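Local coordinates for protein 433aa long hypothetical phosphoribosylglycinamide formyl transferase (Pyrococcus horikoshii, PDB 2DWC) that is an ATP-grasp protein of the PurT type that holds adenosine-5'-diphosphate in a pocket of its ATP-grasp domain, at residues B[142-150]-B[179-187]; B[252-263]-B[278-289]. All blocks are in the same frame, centred on the assembly; numbering follows the deposited sequence.

Interaction 1. Residues B[142-150]-B[179-187]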
loop_
_atom_site.group_PDB
_atom_site.type_symbol
_atom_site.label_atom_id
_atom_site.label_comp_id
_atom_site.label_asym_id
_atom_site.label_seq_id
_atom_site.Cartn_x
_atom_site.Cartn_y
_atom_site.Cartn_z
ATOM N N ALA B 142 11.283 -41.997 -12.258
ATOM C CA ALA B 142 11.259 -42.881 -13.420
ATOM C C ALA B 142 11.870 -42.107 -14.573
ATOM O O ALA B 142 11.586 -40.933 -14.738
ATOM C CB ALA B 142 9.847 -43.278 -13.765
ATOM N N THR B 143 12.716 -42.767 -15.357
ATOM C CA THR B 143 13.362 -42.148 -16.496
ATOM C C THR B 143 12.903 -42.832 -17.782
ATOM O O THR B 143 13.181 -42.370 -18.888
ATOM C CB THR B 143 14.894 -42.266 -16.391
ATOM O OG1 THR B 143 15.356 -41.463 -15.299
ATOM C CG2 THR B 143 15.559 -41.798 -17.673
ATOM N N THR B 144 12.203 -43.950 -17.639
ATOM C CA THR B 144 11.689 -44.661 -18.808
ATOM C C THR B 144 10.271 -45.109 -18.514
ATOM O O THR B 144 9.841 -45.113 -17.359
ATOM C CB THR B 144 12.521 -45.912 -19.138
ATOM O OG1 THR B 144 12.453 -46.831 -18.037
ATOM C CG2 THR B 144 13.973 -45.534 -19.395
ATOM N N LEU B 145 9.547 -45.492 -19.559
ATOM C CA LEU B 145 8.183 -45.960 -19.387
ATOM C C LEU B 145 8.219 -47.226 -18.533
ATOM O O LEU B 145 7.363 -47.434 -17.670
ATOM C CB LEU B 145 7.550 -46.237 -20.748
ATOM C CG LEU B 145 6.113 -46.763 -20.769
ATOM C CD1 LEU B 145 5.218 -45.902 -19.893
ATOM C CD2 LEU B 145 5.604 -46.774 -22.207
ATOM N N ASP B 146 9.224 -48.065 -18.762
ATOM C CA ASP B 146 9.371 -49.297 -17.991
ATOM C C ASP B 146 9.525 -48.977 -16.514
ATOM O O ASP B 146 8.957 -49.647 -15.657
ATOM C CB ASP B 146 10.599 -50.081 -18.462
ATOM C CG ASP B 146 10.327 -50.910 -19.703
ATOM O OD1 ASP B 146 9.618 -50.435 -20.624
ATOM O OD2 ASP B 146 10.840 -52.043 -19.754
ATOM N N GLU B 147 10.307 -47.948 -16.212
ATOM C CA GLU B 147 10.503 -47.578 -14.824
ATOM C C GLU B 147 9.234 -46.939 -14.281
ATOM O O GLU B 147 8.886 -47.124 -13.113
ATOM C CB GLU B 147 11.680 -46.618 -14.700
ATOM C CG GLU B 147 13.015 -47.281 -14.888
ATOM C CD GLU B 147 14.158 -46.328 -14.629
ATOM O OE1 GLU B 147 15.320 -46.789 -14.585
ATOM O OE2 GLU B 147 13.887 -45.118 -14.464
ATOM N N LEU B 148 8.529 -46.207 -15.139
ATOM C CA LEU B 148 7.284 -45.566 -14.716
ATOM C C LEU B 148 6.264 -46.633 -14.279
ATOM O O LEU B 148 5.612 -46.489 -13.233
ATOM C CB LEU B 148 6.710 -44.718 -15.857
ATOM C CG LEU B 148 5.920 -43.445 -15.526
ATOM C CD1 LEU B 148 4.706 -43.416 -16.402
ATOM C CD2 LEU B 148 5.538 -43.372 -14.055
ATOM N N TYR B 149 6.136 -47.712 -15.065
ATOM C CA TYR B 149 5.191 -48.780 -14.712
ATOM C C TYR B 149 5.533 -49.381 -13.367
ATOM O O TYR B 149 4.664 -49.542 -12.504
ATOM C CB TYR B 149 5.202 -49.898 -15.756
ATOM C CG TYR B 149 4.188 -49.730 -16.846
ATOM C CD1 TYR B 149 4.564 -49.267 -18.108
ATOM C CD2 TYR B 149 2.843 -50.033 -16.619
ATOM C CE1 TYR B 149 3.628 -49.110 -19.124
ATOM C CE2 TYR B 149 1.891 -49.879 -17.633
ATOM C CZ TYR B 149 2.293 -49.417 -18.878
ATOM O OH TYR B 149 1.363 -49.249 -19.876
ATOM N N GLU B 150 6.802 -49.719 -13.170
ATOM C CA GLU B 150 7.223 -50.330 -11.913
ATOM C C GLU B 150 7.040 -49.357 -10.750
ATOM O O GLU B 150 6.617 -49.754 -9.662
ATOM C CB GLU B 150 8.679 -50.792 -12.002
ATOM C CG GLU B 150 9.177 -51.538 -10.755
ATOM C CD GLU B 150 10.575 -52.141 -10.923
ATOM O OE1 GLU B 150 11.268 -51.824 -11.924
ATOM O OE2 GLU B 150 10.977 -52.933 -10.038
ATOM N N GLU B 179 -3.877 -48.332 -16.374
ATOM C CA GLU B 179 -4.335 -47.857 -17.677
ATOM C C GLU B 179 -4.003 -46.385 -17.897
ATOM O O GLU B 179 -4.019 -45.895 -19.029
ATOM C CB GLU B 179 -5.842 -48.070 -17.824
ATOM C CG GLU B 179 -6.674 -47.211 -16.891
ATOM C CD GLU B 179 -7.039 -47.911 -15.596
ATOM O OE1 GLU B 179 -6.190 -48.631 -15.027
ATOM O OE2 GLU B 179 -8.185 -47.724 -15.138
ATOM N N ASP B 180 -3.694 -45.683 -16.812
ATOM C CA ASP B 180 -3.358 -44.268 -16.897
ATOM C C ASP B 180 -1.862 -44.052 -17.072
ATOM O O ASP B 180 -1.430 -42.951 -17.408
ATOM C CB ASP B 180 -3.826 -43.540 -15.633
ATOM C CG ASP B 180 -5.337 -43.390 -15.564
ATOM O OD1 ASP B 180 -5.874 -43.315 -14.437
ATOM O OD2 ASP B 180 -5.979 -43.331 -16.633
ATOM N N ILE B 181 -1.068 -45.096 -16.850
ATOM C CA ILE B 181 0.378 -44.962 -16.960
ATOM C C ILE B 181 0.838 -44.460 -18.329
ATOM O O ILE B 181 1.653 -43.540 -18.416
ATOM C CB ILE B 181 1.074 -46.286 -16.562
ATOM C CG1 ILE B 181 0.859 -46.513 -15.059
ATOM C CG2 ILE B 181 2.563 -46.244 -16.902
ATOM C CD1 ILE B 181 1.392 -47.823 -14.515
ATOM N N PRO B 182 0.315 -45.032 -19.424
ATOM C CA PRO B 182 0.776 -44.521 -20.720
ATOM C C PRO B 182 0.416 -43.030 -20.915
ATOM O O PRO B 182 1.188 -42.255 -21.483
ATOM C CB PRO B 182 0.086 -45.452 -21.725
ATOM C CG PRO B 182 -1.145 -45.916 -20.987
ATOM C CD PRO B 182 -0.631 -46.150 -19.592
ATOM N N LYS B 183 -0.756 -42.638 -20.428
ATOM C CA LYS B 183 -1.213 -41.253 -20.534
ATOM C C LYS B 183 -0.261 -40.328 -19.755
ATOM O O LYS B 183 0.070 -39.238 -20.204
ATOM C CB LYS B 183 -2.630 -41.131 -19.956
ATOM C CG LYS B 183 -3.594 -42.229 -20.406
ATOM C CD LYS B 183 -4.509 -41.758 -21.529
ATOM C CE LYS B 183 -5.487 -40.699 -21.035
ATOM N NZ LYS B 183 -6.382 -40.210 -22.127
ATOM N N ALA B 184 0.183 -40.781 -18.590
ATOM C CA ALA B 184 1.087 -39.997 -17.747
ATOM C C ALA B 184 2.473 -39.842 -18.359
ATOM O O ALA B 184 3.122 -38.803 -18.200
ATOM C CB ALA B 184 1.200 -40.640 -16.376
ATOM N N TRP B 185 2.931 -40.877 -19.056
ATOM C CA TRP B 185 4.240 -40.847 -19.688
ATOM C C TRP B 185 4.228 -39.764 -20.752
ATOM O O TRP B 185 5.256 -39.161 -21.043
ATOM C CB TRP B 185 4.578 -42.216 -20.298
ATOM C CG TRP B 185 5.897 -42.236 -20.999
ATOM C CD1 TRP B 185 6.103 -42.314 -22.343
ATOM C CD2 TRP B 185 7.195 -42.130 -20.399
ATOM N NE1 TRP B 185 7.445 -42.259 -22.621
ATOM C CE2 TRP B 185 8.141 -42.147 -21.447
ATOM C CE3 TRP B 185 7.651 -42.016 -19.081
ATOM C CZ2 TRP B 185 9.521 -42.057 -21.220
ATOM C CZ3 TRP B 185 9.027 -41.925 -18.853
ATOM C CH2 TRP B 185 9.943 -41.946 -19.919
ATOM N N GLU B 186 3.057 -39.512 -21.326
ATOM C CA GLU B 186 2.917 -38.464 -22.327
ATOM C C GLU B 186 2.883 -37.101 -21.630
ATOM O O GLU B 186 3.050 -36.066 -22.270
ATOM C CB GLU B 186 1.634 -38.663 -23.135
ATOM C CG GLU B 186 1.806 -39.531 -24.375
ATOM C CD GLU B 186 2.767 -38.918 -25.393
ATOM O OE1 GLU B 186 2.606 -37.718 -25.718
ATOM O OE2 GLU B 186 3.677 -39.638 -25.870
ATOM N N GLU B 187 2.669 -37.124 -20.314
ATOM C CA GLU B 187 2.617 -35.921 -19.476
ATOM C C GLU B 187 1.379 -35.091 -19.743
ATOM O O GLU B 187 0.328 -35.343 -19.156
ATOM C CB GLU B 187 3.871 -35.067 -19.675
ATOM C CG GLU B 187 5.136 -35.698 -19.110
ATOM C CD GLU B 187 6.379 -35.275 -19.872
ATOM O OE1 GLU B 187 6.353 -35.312 -21.125
ATOM O OE2 GLU B 187 7.386 -34.918 -19.228
#
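The indole of W185 and the two arms of I181 meet the first turn and a half of helix 145-150, and no hydrogen bond crosses between the two segments. I181 sets its CG2 methyl squarely over the phenol of Y149, 3.5 Å from the ring centroid and 2° off the ring normal. Its other arm, on the same face, ends above the rim, where I181 CD1 is 3.4 Å from Y149 CD2, while P182 CD lies beside the phenol oxygen. The same CG2 of I181 packs against L148 CD1 at 3.6 Å, which leaves that methyl held between a leucine and an aromatic face. At the other end of the contact, CG of W185 stands anti to its backbone N (chi1 178°), a setting that throws the indole across the start of the facing helix. L145 CB lies over the five-membered ring, 4.1 Å from its centroid, and the backbone N of L145 covers the same ring system nearer its rim. The far corner of the indole is met in the ring plane by T143 O, 3.4 Å from W185 CH2.

The backbone beneath the indole is braced from its own side. T144 is the N-cap, its OG1 accepting from E147 N at 3.0 Å, and E147 returns the grip with OE2 taking the N-H of T143 at 2.8 Å, so the N-cap and the residue before it are both tied to E147. Farther in, L148 and A184 rest on T161, and W185 on I199, which seats both helices on the antiparallel sheet that includes strands 159-163 and 199-203. The join thus rests mainly on apolar and CH-pi contacts, with backbone of T143 to L145 against the indole, and polar bonds shape the helix start.

Interaction 2. Residues B[252-263]-B[278-289]. With ADP (adenosine-5'-diphosphate), chain H.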
loop_
_atom_site.group_PDB
_atom_site.type_symbol
_atom_site.label_atom_id
_atom_site.label_comp_id
_atom_site.label_asym_id
_atom_site.label_seq_id
_atom_site.Cartn_x
_atom_site.Cartn_y
_atom_site.Cartn_z
ATOM N N SER B 252 -4.753 -27.567 13.804
ATOM C CA SER B 252 -4.461 -27.688 15.225
ATOM C C SER B 252 -3.191 -26.979 15.618
ATOM O O SER B 252 -2.303 -26.727 14.785
ATOM C CB SER B 252 -4.341 -29.158 15.645
ATOM O OG SER B 252 -3.246 -29.782 14.988
ATOM N N GLU B 253 -3.110 -26.663 16.902
ATOM C CA GLU B 253 -1.951 -26.002 17.455
ATOM C C GLU B 253 -0.743 -26.929 17.285
ATOM O O GLU B 253 0.378 -26.465 17.052
ATOM C CB GLU B 253 -2.195 -25.675 18.916
ATOM C CG GLU B 253 -1.480 -24.427 19.339
ATOM C CD GLU B 253 -2.050 -23.830 20.603
ATOM O OE1 GLU B 253 -3.290 -23.644 20.671
ATOM O OE2 GLU B 253 -1.258 -23.532 21.524
ATOM N N LYS B 254 -0.965 -28.240 17.386
ATOM C CA LYS B 254 0.140 -29.186 17.188
ATOM C C LYS B 254 0.620 -29.147 15.738
ATOM O O LYS B 254 1.821 -29.113 15.470
ATOM C CB LYS B 254 -0.274 -30.628 17.517
ATOM C CG LYS B 254 -0.323 -30.894 19.004
ATOM C CD LYS B 254 -0.361 -32.382 19.327
ATOM C CE LYS B 254 -0.460 -32.578 20.847
ATOM N NZ LYS B 254 -0.296 -34.010 21.251
ATOM N N ALA B 255 -0.321 -29.157 14.805
ATOM C CA ALA B 255 0.040 -29.111 13.391
ATOM C C ALA B 255 0.759 -27.791 13.109
ATOM O O ALA B 255 1.735 -27.753 12.357
ATOM C CB ALA B 255 -1.212 -29.227 12.521
ATOM N N GLU B 256 0.265 -26.710 13.706
ATOM C CA GLU B 256 0.864 -25.395 13.489
ATOM C C GLU B 256 2.326 -25.387 13.907
ATOM O O GLU B 256 3.196 -24.876 13.191
ATOM C CB GLU B 256 0.094 -24.312 14.255
ATOM C CG GLU B 256 0.667 -22.920 14.092
ATOM C CD GLU B 256 -0.058 -21.908 14.915
ATOM O OE1 GLU B 256 -1.086 -22.278 15.513
ATOM O OE2 GLU B 256 0.399 -20.752 14.984
ATOM N N ARG B 257 2.629 -25.962 15.065
ATOM C CA ARG B 257 4.023 -25.983 15.485
ATOM C C ARG B 257 4.876 -26.890 14.585
ATOM O O ARG B 257 6.079 -26.651 14.405
ATOM C CB ARG B 257 4.149 -26.433 16.950
ATOM C CG ARG B 257 3.352 -25.565 17.911
ATOM C CD ARG B 257 3.763 -25.756 19.377
ATOM N NE ARG B 257 4.992 -25.019 19.663
ATOM C CZ ARG B 257 6.206 -25.561 19.766
ATOM N NH1 ARG B 257 6.387 -26.873 19.621
ATOM N NH2 ARG B 257 7.252 -24.777 19.983
ATOM N N GLU B 258 4.282 -27.946 14.063
ATOM C CA GLU B 258 5.024 -28.854 13.181
ATOM C C GLU B 258 5.289 -28.115 11.851
ATOM O O GLU B 258 6.333 -28.303 11.203
ATOM C CB GLU B 258 4.200 -30.116 12.933
ATOM C CG GLU B 258 4.825 -31.140 12.018
ATOM C CD GLU B 258 6.007 -31.897 12.661
ATOM O OE1 GLU B 258 6.458 -32.874 12.034
ATOM O OE2 GLU B 258 6.477 -31.514 13.761
ATOM N N VAL B 259 4.329 -27.287 11.446
ATOM C CA VAL B 259 4.498 -26.500 10.195
ATOM C C VAL B 259 5.725 -25.610 10.377
ATOM O O VAL B 259 6.594 -25.555 9.508
ATOM C CB VAL B 259 3.226 -25.640 9.913
ATOM C CG1 VAL B 259 3.536 -24.492 8.899
ATOM C CG2 VAL B 259 2.132 -26.536 9.356
ATOM N N TYR B 260 5.828 -24.930 11.517
ATOM C CA TYR B 260 6.990 -24.070 11.771
ATOM C C TYR B 260 8.270 -24.902 11.831
ATOM O O TYR B 260 9.292 -24.505 11.301
ATOM C CB TYR B 260 6.870 -23.298 13.096
ATOM C CG TYR B 260 5.643 -22.397 13.201
ATOM C CD1 TYR B 260 5.039 -22.133 14.437
ATOM C CD2 TYR B 260 5.078 -21.819 12.055
ATOM C CE1 TYR B 260 3.909 -21.326 14.526
ATOM C CE2 TYR B 260 3.933 -21.011 12.130
ATOM C CZ TYR B 260 3.352 -20.768 13.353
ATOM O OH TYR B 260 2.191 -20.023 13.402
ATOM N N ARG B 261 8.225 -26.061 12.490
ATOM C CA ARG B 261 9.423 -26.882 12.586
ATOM C C ARG B 261 9.938 -27.336 11.210
ATOM O O ARG B 261 11.155 -27.287 10.936
ATOM C CB ARG B 261 9.114 -28.127 13.470
ATOM C CG ARG B 261 10.349 -28.984 13.813
ATOM C CD ARG B 261 9.953 -30.329 14.480
ATOM N NE ARG B 261 9.363 -31.290 13.544
ATOM C CZ ARG B 261 10.046 -31.963 12.619
ATOM N NH1 ARG B 261 11.361 -31.785 12.490
ATOM N NH2 ARG B 261 9.415 -32.835 11.837
ATOM N N ILE B 262 9.023 -27.805 10.370
ATOM C CA ILE B 262 9.377 -28.296 9.025
ATOM C C ILE B 262 9.889 -27.129 8.171
ATOM O O ILE B 262 10.924 -27.243 7.482
ATOM C CB ILE B 262 8.153 -28.968 8.371
ATOM C CG1 ILE B 262 7.962 -30.354 9.015
ATOM C CG2 ILE B 262 8.349 -29.128 6.858
ATOM C CD1 ILE B 262 6.687 -30.996 8.719
ATOM N N ALA B 263 9.165 -26.009 8.211
ATOM C CA ALA B 263 9.618 -24.829 7.436
ATOM C C ALA B 263 11.030 -24.419 7.877
ATOM O O ALA B 263 11.899 -24.137 7.048
ATOM C CB ALA B 263 8.594 -23.613 7.640
ATOM N N VAL B 278 6.799 -22.025 1.833
ATOM C CA VAL B 278 6.938 -23.477 2.018
ATOM C C VAL B 278 5.561 -24.129 1.986
ATOM O O VAL B 278 4.716 -23.851 2.837
ATOM C CB VAL B 278 7.634 -23.768 3.369
ATOM C CG1 VAL B 278 7.911 -25.276 3.465
ATOM C CG2 VAL B 278 8.934 -22.928 3.481
ATOM N N GLU B 279 5.356 -25.038 1.030
ATOM C CA GLU B 279 4.071 -25.685 0.821
ATOM C C GLU B 279 4.008 -26.991 1.597
ATOM O O GLU B 279 4.923 -27.782 1.499
ATOM C CB GLU B 279 3.889 -25.974 -0.665
ATOM C CG GLU B 279 3.691 -24.719 -1.542
ATOM C CD GLU B 279 2.503 -23.902 -1.074
ATOM O OE1 GLU B 279 1.448 -24.509 -0.758
ATOM O OE2 GLU B 279 2.625 -22.656 -1.023
ATOM N N MET B 280 2.929 -27.196 2.352
ATOM C CA MET B 280 2.767 -28.412 3.146
ATOM C C MET B 280 1.341 -28.936 3.108
ATOM O O MET B 280 0.401 -28.183 2.846
ATOM C CB MET B 280 3.128 -28.116 4.593
ATOM C CG MET B 280 4.597 -27.769 4.784
ATOM S SD MET B 280 4.969 -27.376 6.476
ATOM C CE MET B 280 6.167 -26.110 6.372
ATOM N N PHE B 281 1.180 -30.239 3.354
ATOM C CA PHE B 281 -0.155 -30.843 3.418
ATOM C C PHE B 281 -0.402 -31.132 4.906
ATOM O O PHE B 281 0.509 -31.559 5.620
ATOM C CB PHE B 281 -0.207 -32.186 2.639
ATOM C CG PHE B 281 0.185 -32.074 1.187
ATOM C CD1 PHE B 281 -0.246 -30.999 0.410
ATOM C CD2 PHE B 281 0.919 -33.092 0.570
ATOM C CE1 PHE B 281 0.036 -30.934 -0.960
ATOM C CE2 PHE B 281 1.206 -33.048 -0.793
ATOM C CZ PHE B 281 0.762 -31.963 -1.571
ATOM N N VAL B 282 -1.632 -30.908 5.371
ATOM C CA VAL B 282 -1.959 -31.156 6.772
ATOM C C VAL B 282 -3.173 -32.066 6.906
ATOM O O VAL B 282 -4.193 -31.862 6.243
ATOM C CB VAL B 282 -2.292 -29.832 7.530
ATOM C CG1 VAL B 282 -2.638 -30.144 9.008
ATOM C CG2 VAL B 282 -1.102 -28.870 7.465
ATOM N N LYS B 283 -3.059 -33.074 7.770
ATOM C CA LYS B 283 -4.194 -33.977 8.017
ATOM C C LYS B 283 -4.143 -34.180 9.532
ATOM O O LYS B 283 -3.285 -34.901 10.039
ATOM C CB LYS B 283 -4.005 -35.309 7.284
ATOM C CG LYS B 283 -5.327 -36.044 7.050
ATOM C CD LYS B 283 -5.168 -37.529 7.202
ATOM C CE LYS B 283 -6.524 -38.213 7.119
ATOM N NZ LYS B 283 -6.461 -39.539 7.813
ATOM N N GLY B 284 -5.023 -33.496 10.260
ATOM C CA GLY B 284 -4.986 -33.584 11.706
ATOM C C GLY B 284 -3.701 -32.962 12.223
ATOM O O GLY B 284 -3.383 -31.819 11.880
ATOM N N ASP B 285 -2.943 -33.693 13.037
ATOM C CA ASP B 285 -1.695 -33.161 13.568
ATOM C C ASP B 285 -0.517 -33.537 12.654
ATOM O O ASP B 285 0.620 -33.120 12.910
ATOM C CB ASP B 285 -1.402 -33.713 14.971
ATOM C CG ASP B 285 -2.336 -33.150 16.058
ATOM O OD1 ASP B 285 -2.137 -33.520 17.241
ATOM O OD2 ASP B 285 -3.251 -32.345 15.756
ATOM N N LYS B 286 -0.774 -34.358 11.637
ATOM C CA LYS B 286 0.284 -34.792 10.727
ATOM C C LYS B 286 0.542 -33.783 9.592
ATOM O O LYS B 286 -0.398 -33.302 8.940
ATOM C CB LYS B 286 -0.028 -36.159 10.108
ATOM C CG LYS B 286 1.186 -36.687 9.343
ATOM C CD LYS B 286 1.291 -38.204 9.290
ATOM C CE LYS B 286 2.756 -38.629 9.077
ATOM N NZ LYS B 286 3.555 -37.592 8.334
ATOM N N VAL B 287 1.819 -33.505 9.340
ATOM C CA VAL B 287 2.193 -32.534 8.294
ATOM C C VAL B 287 3.236 -33.138 7.341
ATOM O O VAL B 287 4.168 -33.827 7.774
ATOM C CB VAL B 287 2.763 -31.247 8.960
ATOM C CG1 VAL B 287 3.089 -30.161 7.902
ATOM C CG2 VAL B 287 1.752 -30.707 9.967
ATOM N N TRP B 288 3.052 -32.909 6.046
ATOM C CA TRP B 288 4.003 -33.393 5.033
ATOM C C TRP B 288 4.513 -32.191 4.242
ATOM O O TRP B 288 3.706 -31.342 3.873
ATOM C CB TRP B 288 3.308 -34.308 4.033
ATOM C CG TRP B 288 2.816 -35.629 4.566
ATOM C CD1 TRP B 288 3.466 -36.840 4.481
ATOM C CD2 TRP B 288 1.538 -35.897 5.172
ATOM N NE1 TRP B 288 2.662 -37.843 4.987
ATOM C CE2 TRP B 288 1.478 -37.297 5.418
ATOM C CE3 TRP B 288 0.437 -35.099 5.524
ATOM C CZ2 TRP B 288 0.354 -37.911 6.000
ATOM C CZ3 TRP B 288 -0.690 -35.717 6.108
ATOM C CH2 TRP B 288 -0.714 -37.110 6.335
ATOM N N ALA B 289 5.820 -32.126 3.970
ATOM C CA ALA B 289 6.380 -31.035 3.161
ATOM C C ALA B 289 6.165 -31.400 1.719
ATOM O O ALA B 289 6.448 -32.529 1.312
ATOM C CB ALA B 289 7.887 -30.845 3.418
HETATM P PB ADP H . 2.883 -27.427 -8.824
HETATM O O1B ADP H . 3.722 -26.261 -8.468
HETATM O O2B ADP H . 1.279 -27.330 -8.937
HETATM O O3B ADP H . 3.483 -28.698 -9.608
HETATM P PA ADP H . 2.475 -29.724 -7.267
HETATM O O1A ADP H . 2.412 -30.405 -8.579
HETATM O O2A ADP H . 3.606 -30.375 -6.327
HETATM O O3A ADP H . 2.852 -28.164 -7.394
HETATM O "O5'" ADP H . 1.080 -29.813 -6.474
HETATM C "C5'" ADP H . -0.116 -29.290 -7.055
HETATM C "C4'" ADP H . -1.317 -29.833 -6.282
HETATM O "O4'" ADP H . -1.569 -31.218 -6.570
HETATM C "C3'" ADP H . -1.009 -29.796 -4.785
HETATM O "O3'" ADP H . -1.238 -28.472 -4.295
HETATM C "C2'" ADP H . -2.126 -30.725 -4.321
HETATM O "O2'" ADP H . -3.387 -30.072 -4.489
HETATM C "C1'" ADP H . -1.989 -31.851 -5.347
HETATM N N9 ADP H . -0.924 -32.803 -4.954
HETATM C C8 ADP H . 0.340 -32.789 -5.362
HETATM N N7 ADP H . 0.996 -33.814 -4.816
HETATM C C5 ADP H . 0.140 -34.487 -4.061
HETATM C C6 ADP H . 0.236 -35.617 -3.252
HETATM N N6 ADP H . 1.379 -36.289 -3.168
HETATM N N1 ADP H . -0.853 -36.031 -2.588
HETATM C C2 ADP H . -2.004 -35.393 -2.693
HETATM N N3 ADP H . -2.132 -34.319 -3.455
HETATM C C4 ADP H . -1.089 -33.845 -4.144
HETATM O O HOH W 1 -5.126 -29.716 11.954
HETATM O O HOH W 2 4.762 -34.156 10.492
#
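M280 is the main projection of the strand pair into the sheet-facing side of helix 253-263. Its chain turns at chi3 (-144°), which carries CE into a hollow bordered by V259, I262 and A263; the methyl lies 3.2 Å from V259 O and 3.7 Å from A263 CB. I262 lies alongside the thioether, running the other way, and fills the next gap, its CG2 sitting 3.9 Å from A289 CB while its CD1 leans on V287. V287 is the bump that faces the middle of the helix. One methyl, CG1, fits between V259 and I262, and the other, CG2, nestles beside A255 and the CG of E258. Where the helix comes closest to the hairpin turn its surface is flattened to A255, whose CB is 3.4 Å from G284 O and also touches V282 CG1.

Polar groups close the edges of this apolar seam. At the helix start, S252 caps A255 N and gives its OG proton to D285 OD2 at 2.7 Å, from 44° above the carboxylate plane. The extended K254 chain lies across the other oxygen of that aspartate. Water 1 spans S252 N and G284 O, and water 2 links E258 OE1 to V287 O. E258 is clasped side-on by R261, NE and NH2 each taking one carboxylate oxygen in the guanidinium plane but from above the carboxylate plane, so the two groups are tilted.

K283 to K286 form a type II' turn, making strands 278-283 and 286-289 an antiparallel beta hairpin. Its opposite side bears F281, which approaches the adenine of adenosine-5'-diphosphate (CZ to C5, 3.6 Å) and stacks with F207. This helix-backed sheet is one jaw of the ATP-grasp fold, which holds the nucleotide between two alpha+beta subdomains; K162 comes from the other.

How the interactions relate
Following the chain, strand 139-142 leads into helix 145-155, and interaction 1 closes the first loop when helix 181-185 returns to it after strands 159-163 and 173-175. The chain then passes through strands 199-203, 209-219, 225-238 and 241-247 before helix 253-270 opens interaction 2, which is closed by the hairpin of strands 274-283 and 286-293. The loops are in series, neither enclosing nor crossing the other. The centres of interactions 1 and 2 lie about 31 Å apart, their nearest atoms about 17 Å. Interaction 1 joins two helices on the four-stranded antiparallel sheet, interaction 2 a helix to the large mixed sheet; adenosine-5'-diphosphate contacts residues of both sheets, including K162 and F281.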